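Local coordinates for protein DNA polymerase (Pyrobaculum calidifontis, PDB 5MDN) that probably catalyses DNA synthesis, adding deoxyribonucleotides from their triphosphates to a growing DNA strand as a family B DNA polymerase, at residues 11-15 and 16-20; 268-272 and 273-277; 528-531 and 532-536; 556-560 and 561-565; 757-760 and 761-764. One frame throughout, in Å; residues are numbered along the deposited sequence.

Interaction 1. Residues 11-15 and 16-20; sequences SVVGG and VPEVR
Ser11 and Glu18 pair their backbones in this beta hairpin of strands 5-12 and 17-24. Ser11 N donates to Glu18 O at 3.1 Å. Glu18 N returns a bond to Ser11 O at 2.8 Å. Next comes the non-hydrogen-bonded pair Val12 and Pro17. Val13 is the centre of an inverse gamma turn, and its N makes a weak bond to Val16 O. Gly14 and Gly15 then carry the chain round with positive phi.

The apolar contact is small. Val13 CG1 lies 4.1 Å from Val16 CG1 and also rests near the carboxylate of Glu18.

The charged contacts are on the face of Ser11 and Glu18. Glu18 CG is anti to the backbone N (chi1 178°), and the extended chain carries the carboxylate to the guanidinium of Arg20. Arg20 NH2 meets Glu18 OE2 at 3.2 Å in a salt bridge, and the same group lies beside Ser11 OG. Glu18 OE1 has a second partner, Arg36. A leucine in place of Arg20 would probably leave Glu18 OE2 without its charged mate and take the guanidinium away from beside Ser11 OG. The carboxylate thus shares its two oxygens between two arginines, which is likely to favour its negative charge.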
loop_
_atom_site.group_PDB
_atom_site.type_symbol
_atom_site.label_atom_id
_atom_site.label_comp_id
_atom_site.label_asym_id
_atom_site.label_seq_id
_atom_site.Cartn_x
_atom_site.Cartn_y
_atom_site.Cartn_z
ATOM N N SER A 11 20.549 15.757 -9.277
ATOM C CA SER A 11 20.892 16.084 -10.651
ATOM C C SER A 11 22.346 15.708 -10.912
ATOM O O SER A 11 23.084 15.313 -10.004
ATOM C CB SER A 11 20.659 17.574 -10.940
ATOM O OG SER A 11 21.491 18.385 -10.129
ATOM N N VAL A 12 22.757 15.831 -12.168
ATOM C CA VAL A 12 24.143 15.600 -12.574
ATOM C C VAL A 12 24.634 16.902 -13.198
ATOM O O VAL A 12 24.560 17.101 -14.414
ATOM C CB VAL A 12 24.282 14.423 -13.542
ATOM C CG1 VAL A 12 25.750 14.126 -13.806
ATOM C CG2 VAL A 12 23.577 13.194 -12.984
ATOM N N VAL A 13 25.145 17.804 -12.362
ATOM C CA VAL A 13 25.588 19.117 -12.816
ATOM C C VAL A 13 26.957 18.992 -13.482
ATOM O O VAL A 13 28.001 19.132 -12.836
ATOM C CB VAL A 13 25.587 20.127 -11.647
ATOM C CG1 VAL A 13 26.279 19.551 -10.407
ATOM C CG2 VAL A 13 26.195 21.461 -12.064
ATOM N N GLY A 14 26.959 18.727 -14.785
ATOM C CA GLY A 14 28.190 18.600 -15.539
ATOM C C GLY A 14 29.142 17.529 -15.042
ATOM O O GLY A 14 30.276 17.827 -14.654
ATOM N N GLY A 15 28.694 16.276 -15.051
ATOM C CA GLY A 15 29.548 15.152 -14.727
ATOM C C GLY A 15 29.829 14.920 -13.260
ATOM O O GLY A 15 30.675 14.075 -12.939
ATOM N N VAL A 16 29.153 15.628 -12.353
ATOM C CA VAL A 16 29.289 15.406 -10.921
ATOM C C VAL A 16 27.897 15.358 -10.305
ATOM O O VAL A 16 27.135 16.322 -10.425
ATOM C CB VAL A 16 30.151 16.477 -10.228
ATOM C CG1 VAL A 16 29.947 17.838 -10.865
ATOM C CG2 VAL A 16 29.841 16.534 -8.737
ATOM N N PRO A 17 27.509 14.263 -9.651
ATOM C CA PRO A 17 26.142 14.149 -9.134
ATOM C C PRO A 17 25.959 14.956 -7.860
ATOM O O PRO A 17 26.843 15.016 -7.002
ATOM C CB PRO A 17 25.989 12.646 -8.870
ATOM C CG PRO A 17 27.375 12.189 -8.571
ATOM C CD PRO A 17 28.310 13.058 -9.378
ATOM N N GLU A 18 24.791 15.582 -7.747
ATOM C CA GLU A 18 24.500 16.524 -6.675
ATOM C C GLU A 18 23.180 16.139 -6.020
ATOM O O GLU A 18 22.142 16.107 -6.688
ATOM C CB GLU A 18 24.449 17.946 -7.236
ATOM C CG GLU A 18 24.112 19.008 -6.238
ATOM C CD GLU A 18 24.097 20.394 -6.854
ATOM O OE1 GLU A 18 25.147 20.823 -7.380
ATOM O OE2 GLU A 18 23.037 21.054 -6.814
ATOM N N VAL A 19 23.217 15.863 -4.714
ATOM C CA VAL A 19 22.035 15.435 -3.968
ATOM C C VAL A 19 21.346 16.653 -3.368
ATOM O O VAL A 19 21.995 17.504 -2.747
ATOM C CB VAL A 19 22.414 14.427 -2.869
ATOM C CG1 VAL A 19 21.171 13.940 -2.142
ATOM C CG2 VAL A 19 23.185 13.263 -3.458
ATOM N N ARG A 20 20.029 16.735 -3.547
ATOM C CA ARG A 20 19.211 17.791 -2.967
ATOM C C ARG A 20 18.198 17.192 -2.001
ATOM O O ARG A 20 17.608 16.142 -2.276
ATOM C CB ARG A 20 18.482 18.584 -4.055
ATOM C CG ARG A 20 19.390 19.144 -5.134
ATOM C CD ARG A 20 18.765 20.364 -5.792
ATOM N NE ARG A 20 19.675 21.005 -6.735
ATOM C CZ ARG A 20 19.693 20.756 -8.041
ATOM N NH1 ARG A 20 18.847 19.878 -8.562
ATOM N NH2 ARG A 20 20.557 21.383 -8.825
#

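Interaction 2. Residues 268-272 and 273-277; sequences WSVVG and RANVD
Trp268 meets Asn275 through its backbone oxygen. Asn275 ND2 donates to Trp268 O at 2.8 Å with an N-H...O angle of 155°. The acceptor lies close to the amide plane, and ND2 also comes within 3.6 Å of Trp268 CB. Asn275 CG is anti to the backbone N (chi1 177°), which carries the amide across to the 268-272 segment. Its OD1 accepts a bond from Trp237 NE1, so both ends of the amide are used. A leucine here would probably leave Trp268 O and the Trp237 indole N-H without these partners.

Val270 comes next and points toward the 273-277 segment. Its CG1 touches Arg273 CD at 3.6 Å, and its CG2 touches Asn275 CB at 4.0 Å. Val270 also opens a type II beta turn, closed by Arg273 N bonding to Val270 O at 3.1 Å. Gly272 takes the positive phi of that turn. Its N donates to Asp7 OD2, and Asp7 is a magnesium ligand, so the turn is bonded directly to a metal-site residue. Arg273 is buried, and its NH2 forms a salt bridge with Asp223.

The contact lies in the RNase H-like exonuclease domain. Strand 274-277 is at the edge of its five-stranded sheet, parallel to 226-229, while 268-269 pairs with 261-262. Helix 232-247 packs on Trp268 and Asn275, and helix 362-365 touches Ala274 and Val276.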
loop_
_atom_site.group_PDB
_atom_site.type_symbol
_atom_site.label_atom_id
_atom_site.label_comp_id
_atom_site.label_asym_id
_atom_site.label_seq_id
_atom_site.Cartn_x
_atom_site.Cartn_y
_atom_site.Cartn_z
ATOM N N TRP A 268 4.220 9.165 -8.525
ATOM C CA TRP A 268 4.496 10.372 -9.292
ATOM C C TRP A 268 5.223 11.373 -8.407
ATOM O O TRP A 268 4.712 11.761 -7.350
ATOM C CB TRP A 268 3.208 10.972 -9.855
ATOM C CG TRP A 268 2.758 10.276 -11.097
ATOM C CD1 TRP A 268 2.181 9.042 -11.183
ATOM C CD2 TRP A 268 2.881 10.758 -12.439
ATOM N NE1 TRP A 268 1.920 8.734 -12.496
ATOM C CE2 TRP A 268 2.343 9.770 -13.287
ATOM C CE3 TRP A 268 3.385 11.931 -13.007
ATOM C CZ2 TRP A 268 2.296 9.921 -14.670
ATOM C CZ3 TRP A 268 3.339 12.078 -14.380
ATOM C CH2 TRP A 268 2.798 11.079 -15.196
ATOM N N SER A 269 6.414 11.781 -8.840
ATOM C CA SER A 269 7.246 12.700 -8.078
ATOM C C SER A 269 6.865 14.139 -8.395
ATOM O O SER A 269 6.731 14.513 -9.565
ATOM C CB SER A 269 8.726 12.464 -8.384
ATOM O OG SER A 269 9.527 13.498 -7.841
ATOM N N VAL A 270 6.694 14.941 -7.350
ATOM C CA VAL A 270 6.535 16.384 -7.466
ATOM C C VAL A 270 7.655 16.985 -6.627
ATOM O O VAL A 270 7.562 17.028 -5.394
ATOM C CB VAL A 270 5.155 16.861 -7.002
ATOM C CG1 VAL A 270 4.995 18.346 -7.259
ATOM C CG2 VAL A 270 4.056 16.076 -7.702
ATOM N N VAL A 271 8.723 17.432 -7.295
ATOM C CA VAL A 271 9.964 17.787 -6.613
ATOM C C VAL A 271 9.707 18.848 -5.552
ATOM O O VAL A 271 9.008 19.841 -5.792
ATOM C CB VAL A 271 11.012 18.252 -7.635
ATOM C CG1 VAL A 271 12.212 18.871 -6.934
ATOM C CG2 VAL A 271 11.447 17.089 -8.514
ATOM N N GLY A 272 10.280 18.641 -4.369
ATOM C CA GLY A 272 10.149 19.574 -3.270
ATOM C C GLY A 272 8.867 19.466 -2.481
ATOM O O GLY A 272 8.571 20.368 -1.687
ATOM N N ARG A 273 8.101 18.392 -2.660
ATOM C CA ARG A 273 6.889 18.174 -1.884
ATOM C C ARG A 273 6.514 16.701 -1.965
ATOM O O ARG A 273 7.002 15.963 -2.825
ATOM C CB ARG A 273 5.737 19.068 -2.366
ATOM C CG ARG A 273 5.735 19.367 -3.856
ATOM C CD ARG A 273 4.553 20.248 -4.232
ATOM N NE ARG A 273 4.576 21.528 -3.528
ATOM C CZ ARG A 273 4.660 22.712 -4.129
ATOM N NH1 ARG A 273 4.726 22.784 -5.450
ATOM N NH2 ARG A 273 4.673 23.825 -3.405
ATOM N N ALA A 274 5.642 16.283 -1.049
ATOM C CA ALA A 274 5.248 14.884 -0.910
ATOM C C ALA A 274 3.920 14.658 -1.628
ATOM O O ALA A 274 2.874 15.136 -1.178
ATOM C CB ALA A 274 5.148 14.499 0.564
ATOM N N ASN A 275 3.965 13.934 -2.744
ATOM C CA ASN A 275 2.757 13.492 -3.433
ATOM C C ASN A 275 2.334 12.149 -2.845
ATOM O O ASN A 275 2.975 11.123 -3.097
ATOM C CB ASN A 275 2.996 13.387 -4.936
ATOM C CG ASN A 275 1.788 12.859 -5.680
ATOM O OD1 ASN A 275 0.658 13.286 -5.435
ATOM N ND2 ASN A 275 2.018 11.931 -6.600
ATOM N N VAL A 276 1.254 12.156 -2.065
ATOM C CA VAL A 276 0.737 10.958 -1.415
ATOM C C VAL A 276 -0.552 10.543 -2.111
ATOM O O VAL A 276 -1.444 11.371 -2.330
ATOM C CB VAL A 276 0.505 11.188 0.088
ATOM C CG1 VAL A 276 0.036 9.904 0.753
ATOM C CG2 VAL A 276 1.777 11.697 0.747
ATOM N N ASP A 277 -0.646 9.262 -2.453
ATOM C CA ASP A 277 -1.856 8.671 -3.015
ATOM C C ASP A 277 -2.451 7.753 -1.954
ATOM O O ASP A 277 -1.866 6.716 -1.624
ATOM C CB ASP A 277 -1.547 7.913 -4.305
ATOM C CG ASP A 277 -2.793 7.338 -4.964
ATOM O OD1 ASP A 277 -3.910 7.560 -4.447
ATOM O OD2 ASP A 277 -2.654 6.665 -6.008
#

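Interaction 3. Residues 528-531 and 532-536; sequences KEVA and ESVTA
Ser533 turns its hydroxyl back onto the preceding turn of helix 528-551. OG is anti to its own carbonyl carbon (chi1 -61°), which brings it 2.6 Å from Glu529 O. This bond runs nearly along the C=O axis. Ser533 N uses the same oxygen at 3.1 Å, but from well above the carbonyl plane. Glu529 O is therefore gripped twice by one residue.

Thr535 OG1 stands between the backbone N and the carbonyl carbon (chi1 67°) and bonds to Glu532 O at 2.8 Å, which Ala536 N also uses.

Lys528 and Glu532 lean across each other. The glutamate chain is extended beyond CG, and its OE2 comes to 3.5 Å from Lys528 CG. The lysine bends at its third torsion, and NZ stays 4.7 Å from OE2, so the touch is aliphatic. Glu532 OE1 has a weak bond to His459.

Bonds from Glu532 N to Lys528 O, Val534 N to Val530 O and Thr535 N to Ala531 O are the i to i+4 pattern of an alpha helix, here in its first turns. Val530 CG1 lies 4.4 Å from Val534 CG2. Val534 also packs on helix 424-431, and Val530 on Phe461, away from the metal sites. Apolar groups thus meet the protein interior, the hydroxyls are tied to the helix backbone, and the charges of Lys528 and Glu532 are likely to attract only loosely.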
loop_
_atom_site.group_PDB
_atom_site.type_symbol
_atom_site.label_atom_id
_atom_site.label_comp_id
_atom_site.label_asym_id
_atom_site.label_seq_id
_atom_site.Cartn_x
_atom_site.Cartn_y
_atom_site.Cartn_z
ATOM N N LYS A 528 15.079 -20.052 3.728
ATOM C CA LYS A 528 13.920 -20.918 3.934
ATOM C C LYS A 528 13.910 -21.519 5.334
ATOM O O LYS A 528 12.853 -21.607 5.969
ATOM C CB LYS A 528 13.905 -22.030 2.885
ATOM C CG LYS A 528 12.715 -22.966 3.004
ATOM C CD LYS A 528 12.730 -24.027 1.921
ATOM C CE LYS A 528 13.822 -25.052 2.189
ATOM N NZ LYS A 528 13.876 -26.103 1.137
ATOM N N GLU A 529 15.075 -21.934 5.834
ATOM C CA GLU A 529 15.131 -22.584 7.138
ATOM C C GLU A 529 14.797 -21.631 8.277
ATOM O O GLU A 529 14.394 -22.089 9.351
ATOM C CB GLU A 529 16.515 -23.197 7.364
ATOM C CG GLU A 529 16.867 -24.307 6.388
ATOM C CD GLU A 529 17.599 -23.797 5.164
ATOM O OE1 GLU A 529 17.657 -22.563 4.979
ATOM O OE2 GLU A 529 18.106 -24.625 4.381
ATOM N N VAL A 530 14.950 -20.323 8.071
ATOM C CA VAL A 530 14.523 -19.361 9.083
ATOM C C VAL A 530 13.003 -19.293 9.140
ATOM O O VAL A 530 12.399 -19.437 10.209
ATOM C CB VAL A 530 15.140 -17.977 8.811
ATOM C CG1 VAL A 530 14.749 -16.999 9.908
ATOM C CG2 VAL A 530 16.652 -18.085 8.709
ATOM N N ALA A 531 12.362 -19.071 7.988
ATOM C CA ALA A 531 10.904 -18.992 7.940
ATOM C C ALA A 531 10.264 -20.261 8.490
ATOM O O ALA A 531 9.357 -20.199 9.327
ATOM C CB ALA A 531 10.443 -18.730 6.505
ATOM N N GLU A 532 10.729 -21.425 8.031
ATOM C CA GLU A 532 10.165 -22.684 8.505
ATOM C C GLU A 532 10.378 -22.873 10.003
ATOM O O GLU A 532 9.531 -23.466 10.681
ATOM C CB GLU A 532 10.768 -23.851 7.722
ATOM C CG GLU A 532 10.329 -23.904 6.265
ATOM C CD GLU A 532 10.950 -25.060 5.505
ATOM O OE1 GLU A 532 11.878 -25.699 6.044
ATOM O OE2 GLU A 532 10.507 -25.328 4.369
ATOM N N SER A 533 11.502 -22.387 10.535
ATOM C CA SER A 533 11.729 -22.476 11.974
ATOM C C SER A 533 10.811 -21.530 12.740
ATOM O O SER A 533 10.347 -21.863 13.836
ATOM C CB SER A 533 13.193 -22.181 12.295
ATOM O OG SER A 533 14.047 -23.123 11.671
ATOM N N VAL A 534 10.546 -20.344 12.186
ATOM C CA VAL A 534 9.652 -19.401 12.851
ATOM C C VAL A 534 8.234 -19.959 12.913
ATOM O O VAL A 534 7.551 -19.836 13.936
ATOM C CB VAL A 534 9.698 -18.032 12.148
ATOM C CG1 VAL A 534 8.694 -17.078 12.775
ATOM C CG2 VAL A 534 11.094 -17.442 12.225
ATOM N N THR A 535 7.769 -20.577 11.822
ATOM C CA THR A 535 6.433 -21.169 11.818
ATOM C C THR A 535 6.327 -22.305 12.827
ATOM O O THR A 535 5.330 -22.410 13.551
ATOM C CB THR A 535 6.079 -21.676 10.419
ATOM O OG1 THR A 535 6.927 -22.780 10.080
ATOM C CG2 THR A 535 6.257 -20.576 9.390
ATOM N N ALA A 536 7.344 -23.170 12.883
ATOM C CA ALA A 536 7.274 -24.338 13.755
ATOM C C ALA A 536 7.242 -23.929 15.221
ATOM O O ALA A 536 6.481 -24.498 16.013
ATOM C CB ALA A 536 8.452 -25.272 13.483
#

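Interaction 4. Residues 556-560 and 561-565; sequences VIYGD and TDSLF
Tyr558 and Phe565 touch side by side on one face of the hairpin of strands 556-560 and 563-567. The edge of the tyrosine ring meets the face of the phenylalanine ring in a T-shaped stack. The centroids are 5.0 Å apart and the planes stand at 73°. Tyr558 CD2 comes closest, 3.5 Å from Phe565 CD1.

Asp560 holds the turn end. Its CG lies between the backbone N and the carbonyl carbon (chi1 61°), which folds the carboxylate over the turn. OD1 accepts from Ser563 N at 2.9 Å and from Ser563 OG at 3.2 Å, the latter on the syn side. OD2 takes a bond from Tyr558 OH at 2.7 Å, met from above the carboxylate plane. The tyrosine thus links the ring stack to the turn. The Asp562 carboxylate lies next to that of Asp560.

The backbone sets these groups in place. Asp560 N bonds to Ser563 O at 2.7 Å, and Phe565 N to Tyr558 O. A classic beta bulge sets two residues, Ile557 and Tyr558, opposite the single Phe565. Farther out, Tyr605 makes an edge-to-face contact with Phe565, and Thr561 OG1 bonds to Ala403 O.

The sequence Tyr-Gly-Asp-Thr-Asp-Ser matches motif C of the family B polymerase palm. Three donors fix the rotation of the Asp560 carboxylate beside a second one, consistent with the acidic, metal-binding centre found at this motif in relatives.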
loop_
_atom_site.group_PDB
_atom_site.type_symbol
_atom_site.label_atom_id
_atom_site.label_comp_id
_atom_site.label_asym_id
_atom_site.label_seq_id
_atom_site.Cartn_x
_atom_site.Cartn_y
_atom_site.Cartn_z
ATOM N N VAL A 556 -13.068 -21.856 20.900
ATOM C CA VAL A 556 -12.165 -21.362 19.866
ATOM C C VAL A 556 -12.746 -21.760 18.515
ATOM O O VAL A 556 -12.737 -22.941 18.145
ATOM C CB VAL A 556 -10.739 -21.901 20.041
ATOM C CG1 VAL A 556 -9.861 -21.455 18.882
ATOM C CG2 VAL A 556 -10.157 -21.430 21.365
ATOM N N ILE A 557 -13.257 -20.771 17.777
ATOM C CA ILE A 557 -13.908 -21.044 16.500
ATOM C C ILE A 557 -12.890 -21.153 15.372
ATOM O O ILE A 557 -13.040 -21.977 14.463
ATOM C CB ILE A 557 -14.940 -19.941 16.205
ATOM C CG1 ILE A 557 -15.842 -19.705 17.417
ATOM C CG2 ILE A 557 -15.753 -20.282 14.969
ATOM C CD1 ILE A 557 -16.546 -18.364 17.390
ATOM N N TYR A 558 -11.839 -20.339 15.417
ATOM C CA TYR A 558 -10.869 -20.272 14.335
ATOM C C TYR A 558 -9.511 -19.922 14.917
ATOM O O TYR A 558 -9.417 -19.205 15.917
ATOM C CB TYR A 558 -11.296 -19.243 13.277
ATOM C CG TYR A 558 -10.243 -18.907 12.244
ATOM C CD1 TYR A 558 -10.134 -19.644 11.073
ATOM C CD2 TYR A 558 -9.376 -17.835 12.426
ATOM C CE1 TYR A 558 -9.181 -19.338 10.121
ATOM C CE2 TYR A 558 -8.419 -17.522 11.481
ATOM C CZ TYR A 558 -8.326 -18.276 10.330
ATOM O OH TYR A 558 -7.377 -17.967 9.384
ATOM N N GLY A 559 -8.461 -20.446 14.293
ATOM C CA GLY A 559 -7.116 -20.103 14.699
ATOM C C GLY A 559 -6.087 -20.377 13.626
ATOM O O GLY A 559 -5.901 -21.522 13.206
ATOM N N ASP A 560 -5.412 -19.331 13.175
ATOM C CA ASP A 560 -4.296 -19.462 12.253
ATOM C C ASP A 560 -3.031 -18.899 12.899
ATOM O O ASP A 560 -3.019 -18.514 14.072
ATOM C CB ASP A 560 -4.617 -18.799 10.907
ATOM C CG ASP A 560 -4.898 -17.323 11.031
ATOM O OD1 ASP A 560 -4.870 -16.801 12.159
ATOM O OD2 ASP A 560 -5.138 -16.678 9.992
ATOM N N THR A 561 -1.953 -18.877 12.115
ATOM C CA THR A 561 -0.644 -18.497 12.636
ATOM C C THR A 561 -0.629 -17.095 13.244
ATOM O O THR A 561 0.111 -16.851 14.204
ATOM C CB THR A 561 0.403 -18.606 11.526
ATOM O OG1 THR A 561 -0.223 -19.064 10.321
ATOM C CG2 THR A 561 1.503 -19.577 11.932
ATOM N N ASP A 562 -1.422 -16.162 12.713
ATOM C CA ASP A 562 -1.359 -14.777 13.166
ATOM C C ASP A 562 -2.506 -14.360 14.087
ATOM O O ASP A 562 -2.414 -13.293 14.710
ATOM C CB ASP A 562 -1.266 -13.827 11.956
ATOM C CG ASP A 562 -2.486 -13.891 11.056
ATOM O OD1 ASP A 562 -3.327 -14.791 11.262
ATOM O OD2 ASP A 562 -2.600 -13.041 10.138
ATOM N N SER A 563 -3.580 -15.142 14.185
ATOM C CA SER A 563 -4.683 -14.784 15.073
ATOM C C SER A 563 -5.528 -16.016 15.369
ATOM O O SER A 563 -5.429 -17.041 14.689
ATOM C CB SER A 563 -5.555 -13.676 14.466
ATOM O OG SER A 563 -6.166 -14.111 13.267
ATOM N N LEU A 564 -6.341 -15.916 16.418
ATOM C CA LEU A 564 -7.383 -16.906 16.661
ATOM C C LEU A 564 -8.656 -16.213 17.128
ATOM O O LEU A 564 -8.603 -15.215 17.853
ATOM C CB LEU A 564 -6.937 -17.985 17.672
ATOM C CG LEU A 564 -6.241 -17.711 19.010
ATOM C CD1 LEU A 564 -7.127 -16.985 20.008
ATOM C CD2 LEU A 564 -5.755 -19.026 19.601
ATOM N N PHE A 565 -9.796 -16.739 16.691
ATOM C CA PHE A 565 -11.103 -16.187 17.026
ATOM C C PHE A 565 -11.680 -16.984 18.188
ATOM O O PHE A 565 -11.681 -18.217 18.157
ATOM C CB PHE A 565 -12.061 -16.241 15.830
ATOM C CG PHE A 565 -11.663 -15.368 14.656
ATOM C CD1 PHE A 565 -10.337 -15.063 14.386
ATOM C CD2 PHE A 565 -12.638 -14.868 13.806
ATOM C CE1 PHE A 565 -9.992 -14.273 13.305
ATOM C CE2 PHE A 565 -12.299 -14.077 12.725
ATOM C CZ PHE A 565 -10.976 -13.779 12.474
#

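Interaction 5. Residues 757-760 and 761-764; sequences RIAE and VLGV
Ala759 and Leu762 meet across an irregular loop that follows helix 743-756, near the C-terminal end of the modelled chain. In family B polymerases the C-terminal helical region forms the thumb, and this loop probably belongs to it. It has no regular helix or strand, and no clear hydrogen bond joins the two halves.

Leu762 turns its end back toward the first half of the loop. Its CG stands between the backbone N and the carbonyl carbon (chi1 77°). CD1 is anti to CA (chi2 168°), which leaves CD2 turned back over Ala759, 3.6 Å from its CA and 4.0 Å from its CB. The same methyl comes to 3.7 Å from the backbone oxygen of Ile758. One leucine branch therefore touches two consecutive residues.

Glu760 and Val761 lie side by side and point the same way. The glutamate chain bends at its second torsion (chi2 81°). That fold brings the carboxylate alongside the valine instead of leading it straight out. The contact is loose, and no clear hydrogen bond is formed.

Other parts of the fold also cover the loop. Val761 touches Val647 and Arg651 of helix 647-666, and Leu762 touches Val654 and Val655 of the same helix. Ile758 packs on helix 628-643 and on Leu597. Glu760 also reaches Leu597. At the carboxylate end, Glu760 OE2 rests 3.9 Å from Val761 CG1.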
loop_
_atom_site.group_PDB
_atom_site.type_symbol
_atom_site.label_atom_id
_atom_site.label_comp_id
_atom_site.label_asym_id
_atom_site.label_seq_id
_atom_site.Cartn_x
_atom_site.Cartn_y
_atom_site.Cartn_z
ATOM N N ARG A 757 -23.675 -17.542 -3.307
ATOM C CA ARG A 757 -22.308 -17.590 -2.807
ATOM C C ARG A 757 -22.265 -17.491 -1.289
ATOM O O ARG A 757 -21.228 -17.790 -0.686
ATOM C CB ARG A 757 -21.444 -16.497 -3.437
ATOM C CG ARG A 757 -19.959 -16.813 -3.332
ATOM C CD ARG A 757 -19.049 -15.718 -3.857
ATOM N NE ARG A 757 -17.654 -16.077 -3.616
ATOM C CZ ARG A 757 -16.607 -15.353 -3.995
ATOM N NH1 ARG A 757 -16.781 -14.209 -4.642
ATOM N NH2 ARG A 757 -15.379 -15.780 -3.726
ATOM N N ILE A 758 -23.373 -17.104 -0.663
ATOM C CA ILE A 758 -23.544 -17.286 0.769
ATOM C C ILE A 758 -24.722 -18.232 0.943
ATOM O O ILE A 758 -25.811 -17.830 1.364
ATOM C CB ILE A 758 -23.767 -15.959 1.517
ATOM C CG1 ILE A 758 -22.693 -14.940 1.136
ATOM C CG2 ILE A 758 -23.732 -16.197 3.009
ATOM C CD1 ILE A 758 -23.112 -13.989 0.042
ATOM N N ALA A 759 -24.512 -19.498 0.592
ATOM C CA ALA A 759 -25.574 -20.489 0.688
ATOM C C ALA A 759 -25.142 -21.622 1.601
ATOM O O ALA A 759 -25.209 -22.797 1.233
ATOM C CB ALA A 759 -25.944 -21.021 -0.691
ATOM N N GLU A 760 -24.686 -21.272 2.798
ATOM C CA GLU A 760 -24.262 -22.261 3.778
ATOM C C GLU A 760 -25.436 -22.915 4.490
ATOM O O GLU A 760 -25.251 -23.431 5.613
ATOM C CB GLU A 760 -23.301 -21.620 4.787
ATOM C CG GLU A 760 -23.826 -20.324 5.448
ATOM C CD GLU A 760 -24.781 -20.571 6.602
ATOM O OE1 GLU A 760 -24.558 -21.581 7.319
ATOM O OE2 GLU A 760 -25.681 -19.712 6.836
ATOM N N VAL A 761 -26.640 -22.841 3.901
ATOM C CA VAL A 761 -27.862 -23.345 4.525
ATOM C C VAL A 761 -29.028 -23.484 3.535
ATOM O O VAL A 761 -29.976 -24.230 3.800
ATOM C CB VAL A 761 -28.230 -22.408 5.694
ATOM C CG1 VAL A 761 -28.906 -21.151 5.182
ATOM C CG2 VAL A 761 -29.064 -23.116 6.750
ATOM N N LEU A 762 -28.981 -22.793 2.389
ATOM C CA LEU A 762 -30.158 -22.706 1.520
ATOM C C LEU A 762 -29.807 -22.952 0.055
ATOM O O LEU A 762 -28.727 -22.587 -0.417
ATOM C CB LEU A 762 -30.871 -21.341 1.634
ATOM C CG LEU A 762 -30.280 -20.115 0.933
ATOM C CD1 LEU A 762 -31.272 -18.958 0.929
ATOM C CD2 LEU A 762 -28.990 -19.690 1.604
ATOM N N GLY A 763 -30.751 -23.584 -0.653
ATOM C CA GLY A 763 -30.586 -23.945 -2.045
ATOM C C GLY A 763 -31.372 -23.053 -2.997
ATOM O O GLY A 763 -31.913 -22.010 -2.624
ATOM N N VAL A 764 -31.458 -23.374 -4.268
ATOM C CA VAL A 764 -32.217 -22.521 -5.177
ATOM C C VAL A 764 -33.697 -22.560 -4.874
ATOM O O VAL A 764 -34.373 -23.534 -5.121
ATOM C CB VAL A 764 -32.046 -23.024 -6.566
ATOM C CG1 VAL A 764 -30.627 -22.808 -7.004
ATOM C CG2 VAL A 764 -32.316 -24.513 -6.554
#

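Overall arrangement
The five contacts follow one another along the chain, and none touches another. Interactions 1 and 2 lie on the same side of the chain's centre, with centres about 21 Å apart. Interaction 1 is in the N-terminal sheet and interaction 2 in the exonuclease domain. Asp7, on strand 5-12 of interaction 1, binds magnesium and also bonds to the turn of interaction 2. Interactions 3, 4 and 5 belong to the polymerase part. Helix 528-551 of interaction 3 leads into strand 556-560 of interaction 4, and their nearest atoms are about 5 Å apart. Interaction 5 is about 65 Å from interaction 1, centre to centre, so the set is spread over the N-terminal, exonuclease and polymerase parts of the chain.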